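Local coordinates for aminopeptidase-like protein (Chaetomium thermophilum, PDB 5JM6) that probably acts as a zinc-dependent aminopeptidase of the M18 family, assembled as a dodecamer and linked to selective autophagy, at residues 139-144 with 154-159. Numbering follows the deposited sequence.
Sequences ARLKPT and VQLGVA
Two flat peptide groups, the carbonyls of Gly157 and Val158, are each approached from above by a nitrogen of Lys142. Lys142 N reaches Gly157 O at 3.0 Å in an almost straight bond (176° at the hydrogen), though it comes from above the carbonyl plane. Lys142 NZ likewise sits above the Val158 carbonyl, 3.0 Å from Val158 O. CG of Lys142, anti to its own carbonyl carbon (chi1 -62°), lies 3.3 Å from Gly157 O, and bends farther along the chain bring NZ to Val158 O. Since NZ also forms a salt bridge to Glu222, an alanine here would probably cost Glu222 this salt bridge and Val158 O this donor. Farther along, Arg140 and Ala159 form a hydrogen-bonded antiparallel pair, Ala159 N to Arg140 O being the shorter bond at 2.8 Å. This is the beta hairpin of strands 139-141 and 153-160, inside a six-stranded antiparallel sheet where strand 277-286 flanks 139-141 on its other edge. Next to the lysine in sequence, Leu141 crosses Leu156 at about a right angle, CD1 of Leu141 lying 3.9 Å from CD2 of Leu156. Beyond the strand, Thr144 N hydrogen-bonds His408 of a neighbouring subunit.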
loop_
_atom_site.group_PDB
_atom_site.type_symbol
_atom_site.label_atom_id
_atom_site.label_comp_id
_atom_site.label_asym_id
_atom_site.label_seq_id
_atom_site.Cartn_x
_atom_site.Cartn_y
_atom_site.Cartn_z
ATOM N N ALA A 139 -19.593 -19.368 -27.985
ATOM C CA ALA A 139 -20.515 -19.135 -26.876
ATOM C C ALA A 139 -21.806 -19.927 -27.048
ATOM O O ALA A 139 -22.621 -19.619 -27.915
ATOM C CB ALA A 139 -20.820 -17.651 -26.748
ATOM N N ARG A 140 -21.999 -20.934 -26.203
ATOM C CA ARG A 140 -23.148 -21.820 -26.339
ATOM C C ARG A 140 -24.376 -21.297 -25.610
ATOM O O ARG A 140 -24.277 -20.740 -24.516
ATOM C CB ARG A 140 -22.797 -23.222 -25.836
ATOM C CG ARG A 140 -21.672 -23.860 -26.625
ATOM C CD ARG A 140 -21.556 -25.350 -26.377
ATOM N NE ARG A 140 -21.457 -26.062 -27.648
ATOM C CZ ARG A 140 -20.317 -26.464 -28.201
ATOM N NH1 ARG A 140 -19.160 -26.240 -27.590
ATOM N NH2 ARG A 140 -20.335 -27.097 -29.365
ATOM N N LEU A 141 -25.534 -21.476 -26.238
ATOM C CA LEU A 141 -26.804 -21.137 -25.617
ATOM C C LEU A 141 -27.017 -21.964 -24.357
ATOM O O LEU A 141 -26.761 -23.168 -24.338
ATOM C CB LEU A 141 -27.963 -21.358 -26.593
ATOM C CG LEU A 141 -28.410 -20.189 -27.474
ATOM C CD1 LEU A 141 -27.287 -19.703 -28.381
ATOM C CD2 LEU A 141 -29.629 -20.587 -28.293
ATOM N N LYS A 142 -27.481 -21.303 -23.304
ATOM C CA LYS A 142 -27.804 -21.964 -22.047
ATOM C C LYS A 142 -28.945 -22.957 -22.251
ATOM O O LYS A 142 -29.703 -22.829 -23.212
ATOM C CB LYS A 142 -28.183 -20.923 -20.994
ATOM C CG LYS A 142 -27.074 -19.937 -20.657
ATOM C CD LYS A 142 -26.874 -19.873 -19.162
ATOM C CE LYS A 142 -25.836 -18.848 -18.726
ATOM N NZ LYS A 142 -26.251 -17.442 -18.985
ATOM N N PRO A 143 -29.059 -23.966 -21.368
ATOM C CA PRO A 143 -30.253 -24.820 -21.394
ATOM C C PRO A 143 -31.551 -24.010 -21.382
ATOM O O PRO A 143 -32.457 -24.306 -22.159
ATOM C CB PRO A 143 -30.097 -25.654 -20.125
ATOM C CG PRO A 143 -28.618 -25.846 -20.028
ATOM C CD PRO A 143 -27.998 -24.548 -20.525
ATOM N N THR A 144 -31.630 -22.997 -20.526
ATOM C CA THR A 144 -32.677 -21.991 -20.654
ATOM C C THR A 144 -32.025 -20.719 -21.176
ATOM O O THR A 144 -31.303 -20.038 -20.448
ATOM C CB THR A 144 -33.389 -21.713 -19.314
ATOM O OG1 THR A 144 -34.015 -22.912 -18.841
ATOM C CG2 THR A 144 -34.446 -20.631 -19.481
ATOM N N VAL A 154 -34.639 -7.447 -25.846
ATOM C CA VAL A 154 -34.722 -8.889 -25.688
ATOM C C VAL A 154 -33.299 -9.443 -25.662
ATOM O O VAL A 154 -32.501 -9.141 -26.550
ATOM C CB VAL A 154 -35.529 -9.539 -26.826
ATOM C CG1 VAL A 154 -35.771 -11.012 -26.540
ATOM C CG2 VAL A 154 -36.846 -8.802 -27.022
ATOM N N GLN A 155 -32.976 -10.232 -24.642
ATOM C CA GLN A 155 -31.620 -10.755 -24.502
ATOM C C GLN A 155 -31.589 -12.283 -24.559
ATOM O O GLN A 155 -32.631 -12.935 -24.631
ATOM C CB GLN A 155 -30.992 -10.256 -23.195
ATOM C CG GLN A 155 -30.974 -8.735 -23.066
ATOM C CD GLN A 155 -30.231 -8.246 -21.835
ATOM O OE1 GLN A 155 -30.790 -8.185 -20.740
ATOM N NE2 GLN A 155 -28.964 -7.886 -22.012
ATOM N N LEU A 156 -30.383 -12.844 -24.515
ATOM C CA LEU A 156 -30.185 -14.276 -24.713
ATOM C C LEU A 156 -29.183 -14.853 -23.718
ATOM O O LEU A 156 -28.055 -14.371 -23.623
ATOM C CB LEU A 156 -29.705 -14.547 -26.138
ATOM C CG LEU A 156 -29.475 -16.011 -26.504
ATOM C CD1 LEU A 156 -30.803 -16.725 -26.620
ATOM C CD2 LEU A 156 -28.681 -16.126 -27.793
ATOM N N GLY A 157 -29.599 -15.862 -22.958
ATOM C CA GLY A 157 -28.685 -16.539 -22.054
ATOM C C GLY A 157 -27.657 -17.395 -22.771
ATOM O O GLY A 157 -28.012 -18.354 -23.456
ATOM N N VAL A 158 -26.379 -17.091 -22.570
ATOM C CA VAL A 158 -25.311 -17.884 -23.170
ATOM C C VAL A 158 -24.217 -18.158 -22.151
ATOM O O VAL A 158 -24.141 -17.506 -21.109
ATOM C CB VAL A 158 -24.680 -17.194 -24.407
ATOM C CG1 VAL A 158 -25.739 -16.879 -25.460
ATOM C CG2 VAL A 158 -23.919 -15.941 -23.999
ATOM N N ALA A 159 -23.372 -19.131 -22.463
ATOM C CA ALA A 159 -22.264 -19.503 -21.599
ATOM C C ALA A 159 -21.006 -19.645 -22.438
ATOM O O ALA A 159 -21.026 -20.329 -23.464
ATOM C CB ALA A 159 -22.571 -20.799 -20.865
#